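Local coordinates for protein proteolytically activated form of PPO4 Tyrosinase (Agaricus bisporus var. bisporus H97, PDB 4OUA) that catalyses the copper-dependent o-hydroxylation of monophenols and the oxidation of the resulting o-diphenols to o-quinones, which starts melanin synthesis, at residues Leu3-Gly7 and Phe328-Glu332; Asn221-Asn226 and Asn244-Val249; Pro352-Lys356 and Tyr368-His372. All blocks are in the same frame, centred on the assembly; numbering follows the deposited sequence.

Contact 1: Leu3-Gly7 and Phe328-Glu332; sequences LATVG and FYETE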
ATOM      1  N   LEU A   3       5.487  12.952 -14.031  1.00 57.22           N
ATOM      2  CA  LEU A   3       4.173  12.635 -13.485  1.00 46.91           C
ATOM      3  C   LEU A   3       4.160  12.912 -11.986  1.00 47.92           C
ATOM      4  O   LEU A   3       4.412  12.018 -11.180  1.00 52.61           O
ATOM      5  CB  LEU A   3       3.809  11.174 -13.766  1.00 41.62           C
ATOM      6  CG  LEU A   3       2.336  10.757 -13.699  1.00 44.52           C
ATOM      7  CD1 LEU A   3       1.769  10.919 -12.295  1.00 48.26           C
ATOM      8  CD2 LEU A   3       1.508  11.538 -14.709  1.00 51.70           C
ATOM      9  N   ALA A   4       3.874  14.157 -11.619  1.00 47.84           N
ATOM     10  CA  ALA A   4       3.866  14.557 -10.216  1.00 47.29           C
ATOM     11  C   ALA A   4       2.795  13.809  -9.428  1.00 42.82           C
ATOM     12  O   ALA A   4       1.715  13.525  -9.946  1.00 44.83           O
ATOM     13  CB  ALA A   4       3.657  16.058 -10.098  1.00 42.63           C
ATOM     14  N   THR A   5       3.102  13.490  -8.174  1.00 39.66           N
ATOM     15  CA  THR A   5       2.155  12.796  -7.306  1.00 41.66           C
ATOM     16  C   THR A   5       1.259  13.792  -6.577  1.00 42.13           C
ATOM     17  O   THR A   5       1.597  14.270  -5.495  1.00 42.43           O
ATOM     18  CB  THR A   5       2.876  11.910  -6.270  1.00 35.56           C
ATOM     19  OG1 THR A   5       3.645  10.909  -6.946  1.00 34.16           O
ATOM     20  CG2 THR A   5       1.867  11.233  -5.360  1.00 34.78           C
ATOM     21  N   VAL A   6       0.114  14.096  -7.180  1.00 42.18           N
ATOM     22  CA  VAL A   6      -0.805  15.089  -6.633  1.00 39.85           C
ATOM     23  C   VAL A   6      -1.985  14.445  -5.916  1.00 37.24           C
ATOM     24  O   VAL A   6      -2.764  15.128  -5.250  1.00 33.68           O
ATOM     25  CB  VAL A   6      -1.341  16.017  -7.737  1.00 45.66           C
ATOM     26  CG1 VAL A   6      -0.225  16.900  -8.275  1.00 43.55           C
ATOM     27  CG2 VAL A   6      -1.973  15.198  -8.853  1.00 37.55           C
ATOM     28  N   GLY A   7      -2.115  13.131  -6.057  1.00 39.98           N
ATOM     29  CA  GLY A   7      -3.196  12.401  -5.421  1.00 34.34           C
ATOM     30  C   GLY A   7      -4.451  12.385  -6.269  1.00 37.82           C
ATOM     31  O   GLY A   7      -4.494  13.011  -7.328  1.00 38.43           O
ATOM     32  N   PHE A 328       8.556  11.096  -5.652  1.00 33.11           N
ATOM     33  CA  PHE A 328       7.244  11.707  -5.477  1.00 35.43           C
ATOM     34  C   PHE A 328       7.342  13.229  -5.419  1.00 35.26           C
ATOM     35  O   PHE A 328       8.007  13.784  -4.547  1.00 39.60           O
ATOM     36  CB  PHE A 328       6.573  11.167  -4.211  1.00 35.22           C
ATOM     37  CG  PHE A 328       6.552   9.666  -4.134  1.00 34.81           C
ATOM     38  CD1 PHE A 328       5.727   8.927  -4.965  1.00 37.86           C
ATOM     39  CD2 PHE A 328       7.356   8.992  -3.231  1.00 40.48           C
ATOM     40  CE1 PHE A 328       5.707   7.546  -4.897  1.00 40.14           C
ATOM     41  CE2 PHE A 328       7.338   7.611  -3.157  1.00 40.35           C
ATOM     42  CZ  PHE A 328       6.512   6.888  -3.991  1.00 36.53           C
ATOM     43  N   TYR A 329       6.670  13.898  -6.350  1.00 41.37           N
ATOM     44  CA  TYR A 329       6.751  15.351  -6.465  1.00 41.20           C
ATOM     45  C   TYR A 329       5.401  16.040  -6.282  1.00 43.06           C
ATOM     46  O   TYR A 329       4.387  15.599  -6.825  1.00 41.78           O
ATOM     47  CB  TYR A 329       7.341  15.741  -7.822  1.00 40.42           C
ATOM     48  CG  TYR A 329       8.847  15.641  -7.889  1.00 45.51           C
ATOM     49  CD1 TYR A 329       9.482  14.406  -7.891  1.00 41.42           C
ATOM     50  CD2 TYR A 329       9.634  16.783  -7.959  1.00 45.36           C
ATOM     51  CE1 TYR A 329      10.860  14.311  -7.954  1.00 42.97           C
ATOM     52  CE2 TYR A 329      11.010  16.699  -8.024  1.00 43.11           C
ATOM     53  CZ  TYR A 329      11.618  15.461  -8.021  1.00 44.62           C
ATOM     54  OH  TYR A 329      12.989  15.374  -8.085  1.00 43.79           O
ATOM     55  N   GLU A 330       5.402  17.127  -5.516  1.00 46.28           N
ATOM     56  CA  GLU A 330       4.209  17.945  -5.331  1.00 46.93           C
ATOM     57  C   GLU A 330       3.827  18.616  -6.645  1.00 46.48           C
ATOM     58  O   GLU A 330       2.655  18.665  -7.014  1.00 51.86           O
ATOM     59  CB  GLU A 330       4.442  19.000  -4.249  1.00 48.44           C
ATOM     60  CG  GLU A 330       5.002  18.449  -2.950  1.00 49.98           C
ATOM     61  CD  GLU A 330       5.337  19.542  -1.952  1.00 58.62           C
ATOM     62  OE1 GLU A 330       5.949  19.230  -0.908  1.00 49.61           O
ATOM     63  OE2 GLU A 330       4.989  20.715  -2.215  1.00 56.51           O
ATOM     64  N   THR A 331       4.832  19.139  -7.341  1.00 48.27           N
ATOM     65  CA  THR A 331       4.643  19.730  -8.659  1.00 52.23           C
ATOM     66  C   THR A 331       5.741  19.247  -9.601  1.00 55.53           C
ATOM     67  O   THR A 331       6.428  18.268  -9.313  1.00 56.63           O
ATOM     68  CB  THR A 331       4.648  21.272  -8.604  1.00 53.40           C
ATOM     69  OG1 THR A 331       5.955  21.739  -8.250  1.00 51.41           O
ATOM     70  CG2 THR A 331       3.638  21.773  -7.584  1.00 44.16           C
ATOM     71  N   GLU A 332       5.906  19.937 -10.724  1.00 56.23           N
ATOM     72  CA  GLU A 332       6.930  19.573 -11.695  1.00 58.60           C
ATOM     73  C   GLU A 332       8.342  19.753 -11.141  1.00 63.79           C
ATOM     74  O   GLU A 332       9.252  18.998 -11.486  1.00 56.84           O
ATOM     75  CB  GLU A 332       6.769  20.399 -12.974  1.00 71.11           C
ATOM     76  CG  GLU A 332       5.550  20.041 -13.807  1.00 82.43           C
ATOM     77  CD  GLU A 332       5.591  18.613 -14.313  1.00 87.01           C
ATOM     78  OE1 GLU A 332       5.263  18.389 -15.499  1.00 80.66           O
ATOM     79  OE2 GLU A 332       5.950  17.713 -13.524  1.00 78.59           O
TER

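Contact 2: Asn221-Asn226 and Asn244-Val249; sequences NMLKFN and NSLEAV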
ATOM      1  N   ASN A 221      -0.194  -2.897  20.541  1.00 28.83           N
ATOM      2  CA  ASN A 221       0.963  -2.323  21.222  1.00 33.13           C
ATOM      3  C   ASN A 221       1.710  -1.311  20.360  1.00 33.72           C
ATOM      4  O   ASN A 221       2.341  -0.389  20.877  1.00 37.09           O
ATOM      5  CB  ASN A 221       1.923  -3.429  21.661  1.00 38.66           C
ATOM      6  CG  ASN A 221       1.296  -4.384  22.657  1.00 39.83           C
ATOM      7  OD1 ASN A 221       0.587  -3.966  23.574  1.00 36.54           O
ATOM      8  ND2 ASN A 221       1.548  -5.675  22.478  1.00 34.29           N
ATOM      9  N   MET A 222       1.635  -1.488  19.046  1.00 34.13           N
ATOM     10  CA  MET A 222       2.295  -0.582  18.113  1.00 28.40           C
ATOM     11  C   MET A 222       1.612   0.777  18.104  1.00 29.53           C
ATOM     12  O   MET A 222       2.269   1.816  18.170  1.00 35.02           O
ATOM     13  CB  MET A 222       2.306  -1.183  16.706  1.00 32.72           C
ATOM     14  CG  MET A 222       2.812  -0.249  15.614  1.00 35.79           C
ATOM     15  SD  MET A 222       1.487   0.661  14.795  1.00 35.29           S
ATOM     16  CE  MET A 222       0.407  -0.680  14.302  1.00 26.77           C
ATOM     17  N   LEU A 223       0.285   0.758  18.034  1.00 29.26           N
ATOM     18  CA  LEU A 223      -0.509   1.976  17.938  1.00 26.82           C
ATOM     19  C   LEU A 223      -0.501   2.791  19.228  1.00 33.58           C
ATOM     20  O   LEU A 223      -0.352   4.012  19.200  1.00 33.83           O
ATOM     21  CB  LEU A 223      -1.950   1.630  17.557  1.00 26.66           C
ATOM     22  CG  LEU A 223      -2.145   1.033  16.161  1.00 24.97           C
ATOM     23  CD1 LEU A 223      -3.569   0.523  15.980  1.00 22.92           C
ATOM     24  CD2 LEU A 223      -1.799   2.060  15.093  1.00 21.80           C
ATOM     25  N   LYS A 224      -0.657   2.112  20.360  1.00 36.53           N
ATOM     26  CA  LYS A 224      -0.819   2.793  21.640  1.00 32.03           C
ATOM     27  C   LYS A 224       0.494   3.264  22.257  1.00 29.00           C
ATOM     28  O   LYS A 224       0.555   4.344  22.841  1.00 28.37           O
ATOM     29  CB  LYS A 224      -1.543   1.883  22.636  1.00 32.67           C
ATOM     30  CG  LYS A 224      -2.970   1.539  22.245  1.00 28.30           C
ATOM     31  CD  LYS A 224      -3.845   1.385  23.475  1.00 32.05           C
ATOM     32  CE  LYS A 224      -3.865   2.672  24.287  1.00 35.65           C
ATOM     33  NZ  LYS A 224      -4.754   2.581  25.478  1.00 40.43           N
ATOM     34  N   PHE A 225       1.543   2.457  22.130  1.00 30.70           N
ATOM     35  CA  PHE A 225       2.781   2.719  22.859  1.00 33.01           C
ATOM     36  C   PHE A 225       3.956   3.062  21.951  1.00 30.29           C
ATOM     37  O   PHE A 225       4.769   2.202  21.618  1.00 33.26           O
ATOM     38  CB  PHE A 225       3.127   1.513  23.732  1.00 27.08           C
ATOM     39  CG  PHE A 225       1.962   0.996  24.526  1.00 29.74           C
ATOM     40  CD1 PHE A 225       1.478   1.706  25.613  1.00 24.86           C
ATOM     41  CD2 PHE A 225       1.345  -0.194  24.181  1.00 29.33           C
ATOM     42  CE1 PHE A 225       0.402   1.235  26.344  1.00 24.44           C
ATOM     43  CE2 PHE A 225       0.271  -0.670  24.909  1.00 31.22           C
ATOM     44  CZ  PHE A 225      -0.201   0.046  25.993  1.00 28.09           C
ATOM     45  N   ASN A 226       4.034   4.333  21.567  1.00 34.51           N
ATOM     46  CA  ASN A 226       5.122   4.855  20.743  1.00 37.34           C
ATOM     47  C   ASN A 226       5.215   6.372  20.866  1.00 38.43           C
ATOM     48  O   ASN A 226       4.583   7.101  20.102  1.00 41.63           O
ATOM     49  CB  ASN A 226       4.935   4.469  19.274  1.00 34.46           C
ATOM     50  CG  ASN A 226       5.507   3.108  18.948  1.00 34.46           C
ATOM     51  OD1 ASN A 226       6.723   2.939  18.853  1.00 38.02           O
ATOM     52  ND2 ASN A 226       4.631   2.127  18.764  1.00 37.72           N
ATOM     53  N   ASN A 244       8.559  -2.675  18.196  1.00 40.17           N
ATOM     54  CA  ASN A 244       7.189  -2.188  18.285  1.00 35.36           C
ATOM     55  C   ASN A 244       6.925  -1.065  17.285  1.00 36.91           C
ATOM     56  O   ASN A 244       6.016  -0.255  17.468  1.00 38.06           O
ATOM     57  CB  ASN A 244       6.895  -1.709  19.708  1.00 38.91           C
ATOM     58  CG  ASN A 244       5.411  -1.626  20.003  1.00 36.50           C
ATOM     59  OD1 ASN A 244       4.622  -2.435  19.514  1.00 34.95           O
ATOM     60  ND2 ASN A 244       5.022  -0.641  20.804  1.00 32.29           N
ATOM     61  N   SER A 245       7.726  -1.022  16.226  1.00 37.23           N
ATOM     62  CA  SER A 245       7.617   0.039  15.231  1.00 34.49           C
ATOM     63  C   SER A 245       6.508  -0.238  14.225  1.00 36.45           C
ATOM     64  O   SER A 245       6.041  -1.369  14.093  1.00 34.34           O
ATOM     65  CB  SER A 245       8.945   0.223  14.496  1.00 37.98           C
ATOM     66  OG  SER A 245       9.282  -0.938  13.758  1.00 39.39           O
ATOM     67  N   LEU A 246       6.091   0.810  13.520  1.00 42.06           N
ATOM     68  CA  LEU A 246       5.092   0.689  12.466  1.00 33.40           C
ATOM     69  C   LEU A 246       5.560  -0.293  11.399  1.00 32.09           C
ATOM     70  O   LEU A 246       4.752  -0.991  10.789  1.00 38.92           O
ATOM     71  CB  LEU A 246       4.807   2.056  11.837  1.00 34.79           C
ATOM     72  CG  LEU A 246       3.778   2.133  10.704  1.00 35.33           C
ATOM     73  CD1 LEU A 246       2.356   2.041  11.242  1.00 28.50           C
ATOM     74  CD2 LEU A 246       3.965   3.403   9.887  1.00 27.06           C
ATOM     75  N   GLU A 247       6.871  -0.347  11.187  1.00 29.51           N
ATOM     76  CA  GLU A 247       7.445  -1.183  10.138  1.00 34.91           C
ATOM     77  C   GLU A 247       7.615  -2.628  10.587  1.00 35.41           C
ATOM     78  O   GLU A 247       7.386  -3.558   9.810  1.00 36.30           O
ATOM     79  CB  GLU A 247       8.792  -0.620   9.683  1.00 35.77           C
ATOM     80  CG  GLU A 247       9.416  -1.376   8.524  1.00 32.23           C
ATOM     81  CD  GLU A 247      10.772  -0.824   8.124  1.00 39.92           C
ATOM     82  OE1 GLU A 247      11.373  -0.076   8.922  1.00 42.25           O
ATOM     83  OE2 GLU A 247      11.236  -1.141   7.008  1.00 45.57           O
ATOM     84  N   ALA A 248       8.022  -2.812  11.839  1.00 35.83           N
ATOM     85  CA  ALA A 248       8.221  -4.145  12.398  1.00 31.53           C
ATOM     86  C   ALA A 248       6.934  -4.960  12.328  1.00 33.48           C
ATOM     87  O   ALA A 248       6.935  -6.103  11.869  1.00 29.21           O
ATOM     88  CB  ALA A 248       8.713  -4.048  13.832  1.00 33.49           C
ATOM     89  N   VAL A 249       5.838  -4.359  12.786  1.00 32.85           N
ATOM     90  CA  VAL A 249       4.522  -4.983  12.716  1.00 30.46           C
ATOM     91  C   VAL A 249       4.104  -5.179  11.264  1.00 36.30           C
ATOM     92  O   VAL A 249       3.379  -6.118  10.928  1.00 39.38           O
ATOM     93  CB  VAL A 249       3.461  -4.134  13.444  1.00 28.61           C
ATOM     94  CG1 VAL A 249       2.090  -4.778  13.329  1.00 31.93           C
ATOM     95  CG2 VAL A 249       3.850  -3.941  14.903  1.00 29.40           C
TER

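Contact 3: Pro352-Lys356 and Tyr368-His372; sequences PDFDK and YINDH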
ATOM      1  N   PRO A 352     -12.415   6.127   7.548  1.00 26.23           N
ATOM      2  CA  PRO A 352     -13.738   6.136   8.179  1.00 30.04           C
ATOM      3  C   PRO A 352     -13.678   6.092   9.704  1.00 35.35           C
ATOM      4  O   PRO A 352     -14.702   6.289  10.361  1.00 35.85           O
ATOM      5  CB  PRO A 352     -14.401   4.870   7.623  1.00 22.07           C
ATOM      6  CG  PRO A 352     -13.272   3.992   7.225  1.00 27.75           C
ATOM      7  CD  PRO A 352     -12.190   4.908   6.752  1.00 27.41           C
ATOM      8  N   ASP A 353     -12.494   5.840  10.255  1.00 34.43           N
ATOM      9  CA  ASP A 353     -12.308   5.803  11.701  1.00 29.99           C
ATOM     10  C   ASP A 353     -12.543   7.172  12.331  1.00 33.89           C
ATOM     11  O   ASP A 353     -12.787   7.275  13.532  1.00 38.08           O
ATOM     12  CB  ASP A 353     -10.901   5.311  12.047  1.00 29.58           C
ATOM     13  CG  ASP A 353     -10.553   4.005  11.357  1.00 41.49           C
ATOM     14  OD1 ASP A 353     -10.072   4.052  10.205  1.00 37.90           O
ATOM     15  OD2 ASP A 353     -10.759   2.934  11.966  1.00 46.67           O
ATOM     16  N   PHE A 354     -12.477   8.219  11.513  1.00 30.35           N
ATOM     17  CA  PHE A 354     -12.563   9.587  12.008  1.00 29.04           C
ATOM     18  C   PHE A 354     -13.895  10.264  11.696  1.00 32.25           C
ATOM     19  O   PHE A 354     -14.078  11.442  12.002  1.00 32.73           O
ATOM     20  CB  PHE A 354     -11.426  10.429  11.423  1.00 25.92           C
ATOM     21  CG  PHE A 354     -10.057   9.894  11.724  1.00 28.64           C
ATOM     22  CD1 PHE A 354      -9.453  10.149  12.943  1.00 28.88           C
ATOM     23  CD2 PHE A 354      -9.371   9.145  10.785  1.00 28.12           C
ATOM     24  CE1 PHE A 354      -8.191   9.662  13.222  1.00 31.31           C
ATOM     25  CE2 PHE A 354      -8.107   8.655  11.057  1.00 28.88           C
ATOM     26  CZ  PHE A 354      -7.517   8.914  12.278  1.00 30.97           C
ATOM     27  N   ASP A 355     -14.821   9.523  11.095  1.00 34.67           N
ATOM     28  CA  ASP A 355     -16.063  10.108  10.589  1.00 35.88           C
ATOM     29  C   ASP A 355     -16.909  10.778  11.669  1.00 36.82           C
ATOM     30  O   ASP A 355     -17.477  11.848  11.443  1.00 37.20           O
ATOM     31  CB  ASP A 355     -16.900   9.042   9.873  1.00 39.58           C
ATOM     32  CG  ASP A 355     -16.366   8.710   8.489  1.00 44.71           C
ATOM     33  OD1 ASP A 355     -15.598   9.524   7.931  1.00 36.44           O
ATOM     34  OD2 ASP A 355     -16.724   7.638   7.953  1.00 42.58           O
ATOM     35  N   LYS A 356     -16.992  10.154  12.840  1.00 36.17           N
ATOM     36  CA  LYS A 356     -17.835  10.670  13.915  1.00 31.34           C
ATOM     37  C   LYS A 356     -17.172  11.798  14.705  1.00 31.90           C
ATOM     38  O   LYS A 356     -17.768  12.335  15.637  1.00 31.92           O
ATOM     39  CB  LYS A 356     -18.232   9.540  14.867  1.00 33.80           C
ATOM     40  CG  LYS A 356     -19.573   8.895  14.550  1.00 32.52           C
ATOM     41  CD  LYS A 356     -19.544   8.158  13.222  1.00 49.50           C
ATOM     42  CE  LYS A 356     -20.895   7.523  12.921  1.00 60.34           C
ATOM     43  NZ  LYS A 356     -20.853   6.655  11.709  1.00 61.34           N
ATOM     44  N   TYR A 368     -11.499   9.696  21.390  1.00 38.45           N
ATOM     45  CA  TYR A 368     -12.363   8.877  20.548  1.00 33.24           C
ATOM     46  C   TYR A 368     -11.572   7.759  19.881  1.00 35.35           C
ATOM     47  O   TYR A 368     -11.978   6.598  19.898  1.00 35.09           O
ATOM     48  CB  TYR A 368     -13.052   9.736  19.488  1.00 35.02           C
ATOM     49  CG  TYR A 368     -13.965   8.957  18.568  1.00 36.68           C
ATOM     50  CD1 TYR A 368     -15.280   8.692  18.928  1.00 37.25           C
ATOM     51  CD2 TYR A 368     -13.515   8.491  17.339  1.00 38.44           C
ATOM     52  CE1 TYR A 368     -16.119   7.983  18.095  1.00 34.64           C
ATOM     53  CE2 TYR A 368     -14.349   7.781  16.498  1.00 35.94           C
ATOM     54  CZ  TYR A 368     -15.651   7.529  16.881  1.00 37.58           C
ATOM     55  OH  TYR A 368     -16.489   6.822  16.051  1.00 34.31           O
ATOM     56  N   ILE A 369     -10.439   8.123  19.293  1.00 34.57           N
ATOM     57  CA  ILE A 369      -9.596   7.163  18.595  1.00 33.51           C
ATOM     58  C   ILE A 369      -9.000   6.145  19.560  1.00 37.43           C
ATOM     59  O   ILE A 369      -8.891   4.961  19.238  1.00 38.79           O
ATOM     60  CB  ILE A 369      -8.463   7.868  17.830  1.00 33.93           C
ATOM     61  CG1 ILE A 369      -9.046   8.822  16.788  1.00 31.52           C
ATOM     62  CG2 ILE A 369      -7.558   6.849  17.160  1.00 35.66           C
ATOM     63  CD1 ILE A 369      -9.948   8.139  15.785  1.00 34.04           C
ATOM     64  N   ASN A 370      -8.618   6.611  20.745  1.00 38.50           N
ATOM     65  CA  ASN A 370      -8.062   5.729  21.765  1.00 34.20           C
ATOM     66  C   ASN A 370      -9.059   4.649  22.169  1.00 31.04           C
ATOM     67  O   ASN A 370      -8.703   3.477  22.281  1.00 32.63           O
ATOM     68  CB  ASN A 370      -7.630   6.531  22.992  1.00 37.53           C
ATOM     69  CG  ASN A 370      -6.759   5.726  23.934  1.00 38.91           C
ATOM     70  OD1 ASN A 370      -5.532   5.771  23.852  1.00 39.34           O
ATOM     71  ND2 ASN A 370      -7.389   4.978  24.833  1.00 43.56           N
ATOM     72  N   ASP A 371     -10.309   5.045  22.391  1.00 34.94           N
ATOM     73  CA  ASP A 371     -11.365   4.084  22.683  1.00 33.79           C
ATOM     74  C   ASP A 371     -11.569   3.153  21.498  1.00 35.61           C
ATOM     75  O   ASP A 371     -11.867   1.971  21.664  1.00 36.43           O
ATOM     76  CB  ASP A 371     -12.678   4.791  23.022  1.00 32.00           C
ATOM     77  CG  ASP A 371     -12.644   5.470  24.374  1.00 32.10           C
ATOM     78  OD1 ASP A 371     -11.694   5.221  25.146  1.00 35.78           O
ATOM     79  OD2 ASP A 371     -13.576   6.247  24.668  1.00 32.90           O
ATOM     80  N   HIS A 372     -11.407   3.704  20.298  1.00 35.07           N
ATOM     81  CA  HIS A 372     -11.548   2.940  19.067  1.00 29.99           C
ATOM     82  C   HIS A 372     -10.512   1.821  18.996  1.00 35.69           C
ATOM     83  O   HIS A 372     -10.847   0.665  18.731  1.00 33.53           O
ATOM     84  CB  HIS A 372     -11.419   3.866  17.856  1.00 34.50           C
ATOM     85  CG  HIS A 372     -11.550   3.166  16.542  1.00 32.20           C
ATOM     86  ND1 HIS A 372     -12.576   2.291  16.262  1.00 36.55           N
ATOM     87  CD2 HIS A 372     -10.783   3.214  15.426  1.00 27.16           C
ATOM     88  CE1 HIS A 372     -12.436   1.829  15.034  1.00 38.04           C
ATOM     89  NE2 HIS A 372     -11.356   2.372  14.504  1.00 35.22           N
TER
HETATM   90  O   HOH W   1     -15.878   7.227  13.423  1.00 29.87           O

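Contact 1: Leu3-Gly7 and Phe328-Glu332
Thr5 and Tyr329 supply the one hydrogen bond that joins these two irregular segments, and it is a weak one: Thr5 N lies 2.8 Å from Tyr329 O, but the angle at the hydrogen is only 122°. Packing around this pair therefore carries much of the contact, a good example of how loops from distant parts of a chain can meet without forming a sheet. The tight part runs from Ala4 to the buried Thr5 and Phe328. The methyl group of Ala4 is directed at the opposing backbone, its CB 3.4 Å from Tyr329 O and 3.6 Å from Thr331 O. Next to it, Thr5 and Phe328 run side by side in the same direction, and Thr5 OG1 sits at the edge of the Phe328 ring, in its plane and 3.5 Å from CD1. Thr5 holds this hydroxyl beside its backbone N and anti to the carbonyl carbon (chi1 -61°). The solvent side is looser. There the exposed Val6 sets CG1 3.6 Å from Glu330 O, while Glu332 brings OE2 no nearer than 4.4 Å to Ala4 CB. The Tyr329 ring leads away from the contact, its hydroxyl hydrogen-bonded to Glu326. Helix 86-109, which carries the copper ligand His90, lines the inner side: Ile96 touches Thr5, Val92 touches Phe328, and Gln99 bonds to the backbone of Val6. Along the chain the two loops precede strands 13-14 and 349-350.

Contact 2: Asn221-Asn226 and Asn244-Val249
Asn244 ND2 donates to Asn221 O over 2.7 Å in a nearly straight bond (162°), the strongest polar link between the end of helix 201-224 and the start of helix 246-258. The end of one helix meets the N-capped start of another here within the tyrosinase fold, whose helical core holds the copper pair; helix 246-258 itself brings the copper ligands His250 and His254. The amide nitrogen of Asn244 reaches Asn221 O from above the carbonyl plane, 60° out of it, whereas Phe225 N approaches the same oxygen from the other face, in a backbone bond of the helix end. One carbonyl is thus gripped by two donors. The second asparagine answers in the reverse sense: Asn226 ND2 donates to Asn244 O at 3.0 Å, and the two amide planes are only 25° apart. Outside this polar knot the packing is carried by Met222, whose CB lies 3.6 Å from Val249 CG2. Its extended first torsion carries CG past Ser245 O at 3.7 Å, and the chain then bends to bring SD 3.9 Å from Leu246 CD1. His288 of helix 277-295 touches both Met222 and Leu246. Ser245 stands at the N-cap position of the second helix and is also hydrogen-bonded to His242 O; in the capping bond itself, Ser245 OG accepts from Ala248 N at 3.0 Å.

Contact 3: Pro352-Lys356 and Tyr368-His372
Asp353 and His372 are joined through the less common lone pair of a carboxylate: His372 NE2 donates to Asp353 OD2 over 2.7 Å, and the oxygen receives it on its anti side, away from OD1. The bond is moderately bent (144°), and the acceptor lies 22° out of the imidazole plane, with ring and carboxylate turned 52° against each other. The same OD2 forms a salt bridge with Arg287, so that this one oxygen is shared by two side chains, a setting likely to keep the aspartate ionised. The first torsion of His372 is extended and carries the imidazole out from the helix to the carboxylate. Replacing His372 by an alanine would probably leave the Asp353 carboxylate with Arg287 but without its side-chain bond to helix 362-377, and would open a gap where the imidazole had lain. One helical turn earlier, Tyr368 presents its ring edge to the backbone, CE2 being 3.4 Å from Asp353 O, and its OH lies 3.4 Å from Lys356 CB. A bridging water closes this side: it is 2.7 Å from Tyr368 OH, accepts from Lys356 N and donates weakly to Asp353 O. The apolar side is formed by Ile369, whose CD1 meets Phe354 CE1 at 3.5 Å as the two side chains cross at about a right angle, while Leu291 of helix 277-295 touches both. Far from the copper pair, the arrangement is a structural His-carboxylate hydrogen bond, tying a 3-10 turn to the C-terminal helix that follows it.

All three contacts are partly buried, each mixing buried and exposed residues: Thr5 against Val6 in contact 1, Met222 against Phe225 in contact 2, Asp353 against Lys356 in contact 3, whose centre lies farthest from that of the chain (about 21 Å). Contact 1 brings together two loops against helix 86-109, contact 2 two helix ends, contact 3 a 3-10 turn and a helix. Their chemistry differs accordingly: one weak backbone bond with methyl and ring-edge packing, then side-chain amides, then a His-carboxylate hydrogen bond and a bridging water. Contacts 2 and 3 both rest on helix 277-295 and touch where Lys224 CE lies 3.5 Å from Asn370 OD1. Contacts 1 and 2 approach copper ligands; contact 3 does not.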